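Local coordinates for protein KLLA0F20702p (Kluyveromyces lactis, PDB 5Y5A) that probably recruits telomerase to chromosome ends as its Est1 subunit, through a helical, TPR-like region that associates with the telomere protein Cdc13, at residues A[188-193]-A[232-237]; A[349-354]-A[406-411]; A[449-454]-A[550-555]. All blocks are in the same frame, centred on the assembly; numbering follows the deposited sequence.

Interaction 1 (A[188-193]-A[232-237]); sequences SQRCLL and PSVGET
Val234 aims its branched side chain at helix 179-206 and meets the amide of Gln189, which comes from the opposite direction. Its CG1 lies 3.5 Å from Gln189 NE2, while its CG2 stands obliquely by the Arg190 guanidinium, 4.2 Å from NH1. A beta-branched residue suits this place, because its two methyls can lie against two neighbouring polar ends. Those ends are tied together: Arg190 NH1 donates to Gln189 OE1 over 2.8 Å, with the acceptor in the guanidinium plane and an N-H...O angle of 151°. With OE1 engaged in this bond, the amide is probably restrained, and NE2 faces 232-237. At Glu236 it is the aliphatic part that touches, CG packing 3.9 Å from CD2 of Leu193, roughly at a right angle; the carboxylate leads away to Ser268. Thr237 follows in the first turn of helix 235-247. Leu193, long and apolar, suits both places: its CD1 meets Thr237 CA at 3.9 Å, while Thr237 OG1 lies 3.0 Å from Gln189 NE2. Gln189 gets this far because CG stands opposite the backbone N (chi1 -170°) and the chain then bends. Arg190 makes a salt bridge with Asp83 of helix 78-105, and Ser233 OG bonds to the backbone of the bound peptide. Helix 218-230 touches both partners, through Leu192 on one and Thr237 on the other, so helices 179-206 and 235-247 pack beside it as in TPR-like bundles.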
loop_
_atom_site.group_PDB
_atom_site.type_symbol
_atom_site.label_atom_id
_atom_site.label_comp_id
_atom_site.label_asym_id
_atom_site.label_seq_id
_atom_site.Cartn_x
_atom_site.Cartn_y
_atom_site.Cartn_z
ATOM N N SER A 188 13.285 14.774 1.002
ATOM C CA SER A 188 13.474 13.805 2.068
ATOM C C SER A 188 12.911 12.453 1.672
ATOM O O SER A 188 13.561 11.423 1.851
ATOM C CB SER A 188 12.822 14.295 3.356
ATOM O OG SER A 188 13.455 15.482 3.804
ATOM N N GLN A 189 11.704 12.470 1.120
ATOM C CA GLN A 189 11.050 11.252 0.668
ATOM C C GLN A 189 11.891 10.538 -0.388
ATOM O O GLN A 189 11.997 9.313 -0.390
ATOM C CB GLN A 189 9.656 11.570 0.118
ATOM C CG GLN A 189 8.797 10.346 -0.156
ATOM C CD GLN A 189 9.031 9.750 -1.528
ATOM O OE1 GLN A 189 9.421 10.447 -2.464
ATOM N NE2 GLN A 189 8.791 8.451 -1.654
ATOM N N ARG A 190 12.494 11.303 -1.289
ATOM C CA ARG A 190 13.348 10.701 -2.302
ATOM C C ARG A 190 14.587 10.074 -1.675
ATOM O O ARG A 190 14.998 8.979 -2.067
ATOM C CB ARG A 190 13.746 11.730 -3.351
ATOM C CG ARG A 190 12.580 12.176 -4.218
ATOM C CD ARG A 190 11.864 10.987 -4.850
ATOM N NE ARG A 190 11.141 11.405 -6.044
ATOM C CZ ARG A 190 9.843 11.686 -6.074
ATOM N NH1 ARG A 190 9.108 11.565 -4.976
ATOM N NH2 ARG A 190 9.283 12.075 -7.208
ATOM N N CYS A 191 15.170 10.762 -0.696
ATOM C CA CYS A 191 16.345 10.238 -0.007
ATOM C C CYS A 191 16.018 8.912 0.659
ATOM O O CYS A 191 16.770 7.947 0.545
ATOM C CB CYS A 191 16.858 11.228 1.036
ATOM S SG CYS A 191 17.612 12.703 0.352
ATOM N N LEU A 192 14.888 8.871 1.353
ATOM C CA LEU A 192 14.456 7.650 2.006
ATOM C C LEU A 192 14.119 6.565 0.982
ATOM O O LEU A 192 14.401 5.390 1.207
ATOM C CB LEU A 192 13.257 7.934 2.908
ATOM C CG LEU A 192 13.548 8.890 4.072
ATOM C CD1 LEU A 192 12.251 9.392 4.677
ATOM C CD2 LEU A 192 14.410 8.223 5.137
ATOM N N LEU A 193 13.527 6.962 -0.143
ATOM C CA LEU A 193 13.195 6.013 -1.208
ATOM C C LEU A 193 14.437 5.363 -1.815
ATOM O O LEU A 193 14.477 4.148 -2.010
ATOM C CB LEU A 193 12.388 6.695 -2.319
ATOM C CG LEU A 193 12.039 5.815 -3.532
ATOM C CD1 LEU A 193 11.099 4.667 -3.151
ATOM C CD2 LEU A 193 11.432 6.631 -4.667
ATOM N N PRO A 232 2.564 9.618 1.753
ATOM C CA PRO A 232 1.912 8.361 1.361
ATOM C C PRO A 232 1.338 8.378 -0.053
ATOM O O PRO A 232 1.028 7.311 -0.581
ATOM C CB PRO A 232 0.804 8.209 2.410
ATOM C CG PRO A 232 0.548 9.615 2.895
ATOM C CD PRO A 232 1.880 10.283 2.880
ATOM N N SER A 233 1.213 9.549 -0.666
ATOM C CA SER A 233 0.690 9.625 -2.034
ATOM C C SER A 233 1.613 8.983 -3.077
ATOM O O SER A 233 1.167 8.624 -4.170
ATOM C CB SER A 233 0.439 11.078 -2.432
ATOM O OG SER A 233 1.667 11.733 -2.694
ATOM N N VAL A 234 2.896 8.847 -2.749
ATOM C CA VAL A 234 3.873 8.402 -3.735
ATOM C C VAL A 234 3.846 6.887 -3.884
ATOM O O VAL A 234 4.245 6.146 -2.977
ATOM C CB VAL A 234 5.292 8.891 -3.370
ATOM C CG1 VAL A 234 6.352 8.192 -4.207
ATOM C CG2 VAL A 234 5.379 10.396 -3.559
ATOM N N GLY A 235 3.355 6.439 -5.036
ATOM C CA GLY A 235 3.212 5.025 -5.316
ATOM C C GLY A 235 4.521 4.262 -5.320
ATOM O O GLY A 235 4.557 3.093 -4.922
ATOM N N GLU A 236 5.598 4.921 -5.754
ATOM C CA GLU A 236 6.873 4.246 -5.964
ATOM C C GLU A 236 7.388 3.567 -4.698
ATOM O O GLU A 236 8.046 2.531 -4.765
ATOM C CB GLU A 236 7.917 5.231 -6.492
ATOM C CG GLU A 236 9.145 4.562 -7.099
ATOM C CD GLU A 236 8.843 3.829 -8.401
ATOM O OE1 GLU A 236 7.850 4.179 -9.080
ATOM O OE2 GLU A 236 9.611 2.905 -8.750
ATOM N N THR A 237 7.073 4.142 -3.543
ATOM C CA THR A 237 7.488 3.557 -2.277
ATOM C C THR A 237 6.863 2.184 -2.054
ATOM O O THR A 237 7.520 1.264 -1.591
ATOM C CB THR A 237 7.108 4.450 -1.099
ATOM O OG1 THR A 237 7.432 5.810 -1.407
ATOM C CG2 THR A 237 7.860 4.007 0.137
#

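Interaction 2 (A[349-354]-A[406-411])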
loop_
_atom_site.group_PDB
_atom_site.type_symbol
_atom_site.label_atom_id
_atom_site.label_comp_id
_atom_site.label_asym_id
_atom_site.label_seq_id
_atom_site.Cartn_x
_atom_site.Cartn_y
_atom_site.Cartn_z
ATOM N N LYS A 349 -10.676 -21.186 5.515
ATOM C CA LYS A 349 -9.620 -20.710 6.410
ATOM C C LYS A 349 -10.062 -19.411 7.098
ATOM O O LYS A 349 -9.849 -19.227 8.292
ATOM C CB LYS A 349 -8.309 -20.489 5.648
ATOM C CG LYS A 349 -7.628 -21.773 5.155
ATOM C CD LYS A 349 -7.371 -22.734 6.303
ATOM C CE LYS A 349 -6.623 -23.961 5.851
ATOM N NZ LYS A 349 -6.444 -24.939 6.965
ATOM N N ILE A 350 -10.703 -18.530 6.345
ATOM C CA ILE A 350 -11.186 -17.266 6.904
ATOM C C ILE A 350 -12.214 -17.524 8.022
ATOM O O ILE A 350 -12.156 -16.902 9.079
ATOM C CB ILE A 350 -11.783 -16.366 5.803
ATOM C CG1 ILE A 350 -10.672 -15.870 4.870
ATOM C CG2 ILE A 350 -12.542 -15.168 6.399
ATOM C CD1 ILE A 350 -11.170 -15.021 3.705
ATOM N N GLU A 351 -13.116 -18.475 7.806
ATOM C CA GLU A 351 -14.155 -18.791 8.787
ATOM C C GLU A 351 -13.583 -19.475 10.024
ATOM O O GLU A 351 -13.961 -19.165 11.151
ATOM C CB GLU A 351 -15.228 -19.670 8.138
ATOM C CG GLU A 351 -16.326 -20.144 9.053
ATOM C CD GLU A 351 -17.483 -20.749 8.278
ATOM O OE1 GLU A 351 -17.366 -20.884 7.037
ATOM O OE2 GLU A 351 -18.511 -21.072 8.899
ATOM N N ILE A 352 -12.646 -20.392 9.811
ATOM C CA ILE A 352 -12.151 -21.238 10.890
ATOM C C ILE A 352 -10.912 -20.654 11.584
ATOM O O ILE A 352 -10.679 -20.899 12.772
ATOM C CB ILE A 352 -11.828 -22.661 10.348
ATOM C CG1 ILE A 352 -13.087 -23.290 9.742
ATOM C CG2 ILE A 352 -11.243 -23.562 11.424
ATOM C CD1 ILE A 352 -12.887 -24.703 9.226
ATOM N N ARG A 353 -10.122 -19.874 10.852
ATOM C CA ARG A 353 -8.795 -19.489 11.336
ATOM C C ARG A 353 -8.563 -17.980 11.355
ATOM O O ARG A 353 -7.424 -17.531 11.243
ATOM C CB ARG A 353 -7.705 -20.143 10.471
ATOM C CG ARG A 353 -7.829 -21.660 10.278
ATOM C CD ARG A 353 -7.508 -22.434 11.538
ATOM N NE ARG A 353 -7.697 -23.870 11.338
ATOM C CZ ARG A 353 -7.368 -24.799 12.229
ATOM N NH1 ARG A 353 -6.826 -24.456 13.388
ATOM N NH2 ARG A 353 -7.582 -26.076 11.959
ATOM N N TYR A 354 -9.626 -17.192 11.497
ATOM C CA TYR A 354 -9.470 -15.743 11.395
ATOM C C TYR A 354 -8.734 -15.131 12.588
ATOM O O TYR A 354 -8.068 -14.109 12.446
ATOM C CB TYR A 354 -10.831 -15.061 11.218
ATOM C CG TYR A 354 -11.759 -15.141 12.415
ATOM C CD1 TYR A 354 -11.630 -14.259 13.482
ATOM C CD2 TYR A 354 -12.788 -16.076 12.459
ATOM C CE1 TYR A 354 -12.479 -14.326 14.579
ATOM C CE2 TYR A 354 -13.644 -16.148 13.549
ATOM C CZ TYR A 354 -13.485 -15.269 14.601
ATOM O OH TYR A 354 -14.333 -15.330 15.677
ATOM N N ILE A 406 -18.398 -10.382 6.863
ATOM C CA ILE A 406 -19.376 -9.887 7.817
ATOM C C ILE A 406 -20.036 -11.037 8.582
ATOM O O ILE A 406 -20.033 -11.056 9.810
ATOM C CB ILE A 406 -20.456 -9.050 7.115
ATOM C CG1 ILE A 406 -19.818 -7.801 6.505
ATOM C CG2 ILE A 406 -21.569 -8.688 8.106
ATOM C CD1 ILE A 406 -20.635 -7.148 5.420
ATOM N N ASP A 407 -20.584 -12.003 7.851
ATOM C CA ASP A 407 -21.339 -13.083 8.476
ATOM C C ASP A 407 -20.470 -13.964 9.368
ATOM O O ASP A 407 -20.878 -14.305 10.469
ATOM C CB ASP A 407 -22.030 -13.954 7.419
ATOM C CG ASP A 407 -23.083 -13.190 6.616
ATOM O OD1 ASP A 407 -23.376 -12.023 6.954
ATOM O OD2 ASP A 407 -23.617 -13.754 5.641
ATOM N N LYS A 408 -19.273 -14.340 8.920
ATOM C CA LYS A 408 -18.524 -15.348 9.676
ATOM C C LYS A 408 -17.447 -14.755 10.575
ATOM O O LYS A 408 -16.907 -15.459 11.431
ATOM C CB LYS A 408 -17.886 -16.380 8.732
ATOM C CG LYS A 408 -18.827 -16.974 7.689
ATOM C CD LYS A 408 -19.966 -17.748 8.316
ATOM C CE LYS A 408 -20.884 -18.302 7.241
ATOM N NZ LYS A 408 -22.123 -18.873 7.824
ATOM N N VAL A 409 -17.124 -13.476 10.404
ATOM C CA VAL A 409 -16.024 -12.922 11.194
ATOM C C VAL A 409 -16.443 -11.722 12.044
ATOM O O VAL A 409 -16.435 -11.803 13.270
ATOM C CB VAL A 409 -14.818 -12.517 10.300
ATOM C CG1 VAL A 409 -13.662 -12.062 11.162
ATOM C CG2 VAL A 409 -14.385 -13.685 9.422
ATOM N N ILE A 410 -16.806 -10.619 11.400
ATOM C CA ILE A 410 -17.129 -9.393 12.123
ATOM C C ILE A 410 -18.321 -9.604 13.061
ATOM O O ILE A 410 -18.318 -9.104 14.185
ATOM C CB ILE A 410 -17.418 -8.221 11.155
ATOM C CG1 ILE A 410 -16.251 -8.032 10.174
ATOM C CG2 ILE A 410 -17.654 -6.940 11.930
ATOM C CD1 ILE A 410 -16.487 -6.947 9.106
ATOM N N MET A 411 -19.319 -10.372 12.621
ATOM C CA MET A 411 -20.480 -10.662 13.468
ATOM C C MET A 411 -20.088 -11.423 14.729
ATOM O O MET A 411 -20.766 -11.317 15.756
ATOM C CB MET A 411 -21.542 -11.458 12.697
ATOM C CG MET A 411 -22.413 -10.620 11.769
ATOM S SD MET A 411 -23.491 -9.481 12.644
ATOM C CE MET A 411 -24.758 -10.607 13.224
#
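Two neighbouring helices of the Est1 DNA/RNA-binding family region, 339-379 and 385-410, meet here through Ile350, Glu351 and Tyr354 on one and Lys408 and Val409 on the other. Over these short segments the axes run nearly parallel, 19° apart, with a closest approach of 9.0 Å. A wider pi-type turn shapes 406-410, where Met411 N bonds to Ile406 O. Val409 is the apolar centre, and each of its methyls has its own partner. CG1 sits over one face of the Tyr354 ring, 4.1 Å from the centroid and displaced toward the rim, a CH-pi contact. CG2 instead packs 3.8 Å from CG2 of Ile350, so a compact branched residue fills the space between the two. Tyr354 presents this face with CG lodged between its backbone N and carbonyl carbon (chi1 67°), and the ring edge lies against the carbonyl oxygens of Ile350 and Glu351. Beyond the ring, Tyr354 OH hydrogen-bonds to Glu413. On the more open flank, Glu351 reaches out extended and crosses the lysine chain, OE2 lying 3.7 Å from Lys408 CD. The charged atoms, Glu351 OE2 and Lys408 NZ, stay 4.4 Å apart, beyond a salt bridge. Shortening Glu351 to an alanine here would probably leave the Lys408 methylenes without this packing and its ammonium without this nearby opposite charge. The chemistry thus divides into a buried apolar and aromatic side and a partly exposed side, where electrostatic attraction is likely to be modest and much of the contact is aliphatic.

Interaction 3 (A[449-454]-A[550-555]); sequences FCQSMV and CGFKLD
The Phe552 ring is wedged against helix 447-462, and the side chains of Cys450, Gln451 and Val454 meet different parts of it. Gln451 comes to the rim at about a right angle, its amide plane turned 85° from the ring plane. Its OE1 lies in the plane of the ring, 3.2 Å from Phe552 CZ, so the partly negative oxygen faces the slightly positive ring hydrogens rather than the pi cloud. The glutamine arrives there by setting CG opposite the backbone N (chi1 -179°) and then bending its chain, while NE2 is hydrogen-bonded to Asn455, which steadies the amide. Val454 crosses the phenylalanine obliquely: its CG2 is 3.6 Å from Phe552 CD1, near the root of the ring. Cys450, one turn earlier, touches the CD2-CE2 side of the ring, with CB 3.8 Å from CE2 of Phe552, and its backbone O lies over one face. A small residue suits that position, since the ring can come close to the helix backbone. The thiol of Cys450 points on to Cys550, the two SG atoms 4.0 Å apart, which is packing between sulfurs and not a disulfide. Between Cys550 and Phe552, Gly551 adopts a positive phi that favours glycine, and the chain turns into the strand there. Phe552 suits its place as a broad, flat apolar group able to bridge a helical turn. Over the short segment 449-454 the helix runs in roughly the same direction as strand 552-555 (22° apart), and the two axes approach to 10.2 Å. Strand 552-555 pairs antiparallel with 560-563, whose His563 meets the Phe552 ring edge-to-face and whose Tyr561 touches Val454; helix 526-546 also borders the contact, through Phe544 on Cys450 and Leu545 on Val454.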
loop_
_atom_site.group_PDB
_atom_site.type_symbol
_atom_site.label_atom_id
_atom_site.label_comp_id
_atom_site.label_asym_id
_atom_site.label_seq_id
_atom_site.Cartn_x
_atom_site.Cartn_y
_atom_site.Cartn_z
ATOM N N PHE A 449 -25.673 -8.655 0.820
ATOM C CA PHE A 449 -24.889 -7.616 1.482
ATOM C C PHE A 449 -25.765 -6.740 2.382
ATOM O O PHE A 449 -25.397 -6.451 3.516
ATOM C CB PHE A 449 -24.127 -6.743 0.466
ATOM C CG PHE A 449 -23.318 -5.657 1.121
ATOM C CD1 PHE A 449 -22.131 -5.959 1.769
ATOM C CD2 PHE A 449 -23.775 -4.345 1.152
ATOM C CE1 PHE A 449 -21.398 -4.968 2.417
ATOM C CE2 PHE A 449 -23.048 -3.350 1.796
ATOM C CZ PHE A 449 -21.860 -3.664 2.431
ATOM N N CYS A 450 -26.928 -6.333 1.887
ATOM C CA CYS A 450 -27.868 -5.561 2.706
ATOM C C CYS A 450 -28.327 -6.336 3.926
ATOM O O CYS A 450 -28.421 -5.776 5.018
ATOM C CB CYS A 450 -29.082 -5.128 1.879
ATOM S SG CYS A 450 -28.661 -3.839 0.699
ATOM N N GLN A 451 -28.613 -7.620 3.749
ATOM C CA GLN A 451 -28.952 -8.462 4.897
ATOM C C GLN A 451 -27.809 -8.473 5.925
ATOM O O GLN A 451 -28.047 -8.352 7.129
ATOM C CB GLN A 451 -29.271 -9.891 4.452
ATOM C CG GLN A 451 -29.661 -10.815 5.598
ATOM C CD GLN A 451 -31.002 -10.436 6.209
ATOM O OE1 GLN A 451 -32.041 -10.549 5.563
ATOM N NE2 GLN A 451 -30.977 -9.963 7.451
ATOM N N SER A 452 -26.571 -8.607 5.447
ATOM C CA SER A 452 -25.407 -8.641 6.337
ATOM C C SER A 452 -25.235 -7.344 7.129
ATOM O O SER A 452 -24.954 -7.375 8.320
ATOM C CB SER A 452 -24.131 -8.930 5.534
ATOM O OG SER A 452 -24.030 -10.315 5.244
ATOM N N MET A 453 -25.405 -6.206 6.463
ATOM C CA MET A 453 -25.235 -4.917 7.128
ATOM C C MET A 453 -26.345 -4.648 8.126
ATOM O O MET A 453 -26.120 -4.019 9.156
ATOM C CB MET A 453 -25.167 -3.784 6.099
ATOM C CG MET A 453 -23.840 -3.748 5.338
ATOM S SD MET A 453 -22.410 -4.076 6.390
ATOM C CE MET A 453 -22.108 -2.477 7.112
ATOM N N VAL A 454 -27.546 -5.121 7.809
ATOM C CA VAL A 454 -28.679 -5.056 8.733
ATOM C C VAL A 454 -28.391 -5.827 10.027
ATOM O O VAL A 454 -28.620 -5.316 11.132
ATOM C CB VAL A 454 -29.960 -5.606 8.066
ATOM C CG1 VAL A 454 -31.000 -5.998 9.118
ATOM C CG2 VAL A 454 -30.517 -4.585 7.064
ATOM N N CYS A 550 -33.652 -3.425 -1.220
ATOM C CA CYS A 550 -33.925 -4.807 -0.849
ATOM C C CYS A 550 -34.946 -4.914 0.274
ATOM O O CYS A 550 -35.036 -5.948 0.936
ATOM C CB CYS A 550 -32.629 -5.508 -0.439
ATOM S SG CYS A 550 -31.366 -5.533 -1.737
ATOM N N GLY A 551 -35.698 -3.841 0.494
ATOM C CA GLY A 551 -36.835 -3.872 1.400
ATOM C C GLY A 551 -36.554 -3.726 2.885
ATOM O O GLY A 551 -37.456 -3.904 3.706
ATOM N N PHE A 552 -35.320 -3.401 3.247
ATOM C CA PHE A 552 -34.986 -3.246 4.664
ATOM C C PHE A 552 -35.321 -1.833 5.161
ATOM O O PHE A 552 -35.055 -0.839 4.479
ATOM C CB PHE A 552 -33.509 -3.579 4.907
ATOM C CG PHE A 552 -33.167 -5.024 4.649
ATOM C CD1 PHE A 552 -33.431 -5.993 5.604
ATOM C CD2 PHE A 552 -32.593 -5.412 3.447
ATOM C CE1 PHE A 552 -33.130 -7.315 5.367
ATOM C CE2 PHE A 552 -32.280 -6.738 3.206
ATOM C CZ PHE A 552 -32.550 -7.688 4.163
ATOM N N LYS A 553 -35.911 -1.763 6.351
ATOM C CA LYS A 553 -36.417 -0.512 6.913
ATOM C C LYS A 553 -36.286 -0.534 8.427
ATOM O O LYS A 553 -36.268 -1.604 9.036
ATOM C CB LYS A 553 -37.892 -0.290 6.533
ATOM C CG LYS A 553 -38.176 -0.187 5.035
ATOM C CD LYS A 553 -38.098 1.253 4.546
ATOM C CE LYS A 553 -38.387 1.357 3.047
ATOM N NZ LYS A 553 -37.365 0.614 2.245
ATOM N N LEU A 554 -36.235 0.645 9.033
ATOM C CA LEU A 554 -36.190 0.755 10.485
ATOM C C LEU A 554 -37.575 0.629 11.105
ATOM O O LEU A 554 -38.442 1.463 10.869
ATOM C CB LEU A 554 -35.562 2.085 10.895
ATOM C CG LEU A 554 -35.275 2.275 12.382
ATOM C CD1 LEU A 554 -34.265 1.254 12.869
ATOM C CD2 LEU A 554 -34.777 3.685 12.636
ATOM N N ASP A 555 -37.777 -0.425 11.893
ATOM C CA ASP A 555 -38.976 -0.574 12.710
ATOM C C ASP A 555 -38.846 0.401 13.868
ATOM O O ASP A 555 -37.991 0.226 14.725
ATOM C CB ASP A 555 -39.109 -2.024 13.195
ATOM C CG ASP A 555 -40.347 -2.276 14.025
ATOM O OD1 ASP A 555 -40.832 -1.363 14.729
ATOM O OD2 ASP A 555 -40.830 -3.429 13.989
#

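In the fold
From the N terminus the three contacts follow one another in series, none nesting inside or crossing another. Interaction 1 closes a mostly helical excursion of 38 residues and joins a helix of the Est1 family region to one of the DNA/RNA-binding region. Interaction 2 closes a 51-residue, largely helical loop within that second region, some 35 Å from the first, centre to centre. Interaction 3 spans the longest detour, 95 residues, and brings the C-terminal two-stranded sheet back to helix 447-462. Interactions 2 and 3 adjoin: Asp407 OD1 lies 2.5 Å from Ser452 OG, a probable hydrogen bond, and Ile406 packs on Phe449 and Met453. Interaction 1 stands apart, its nearest atoms at least about 24 Å from the others.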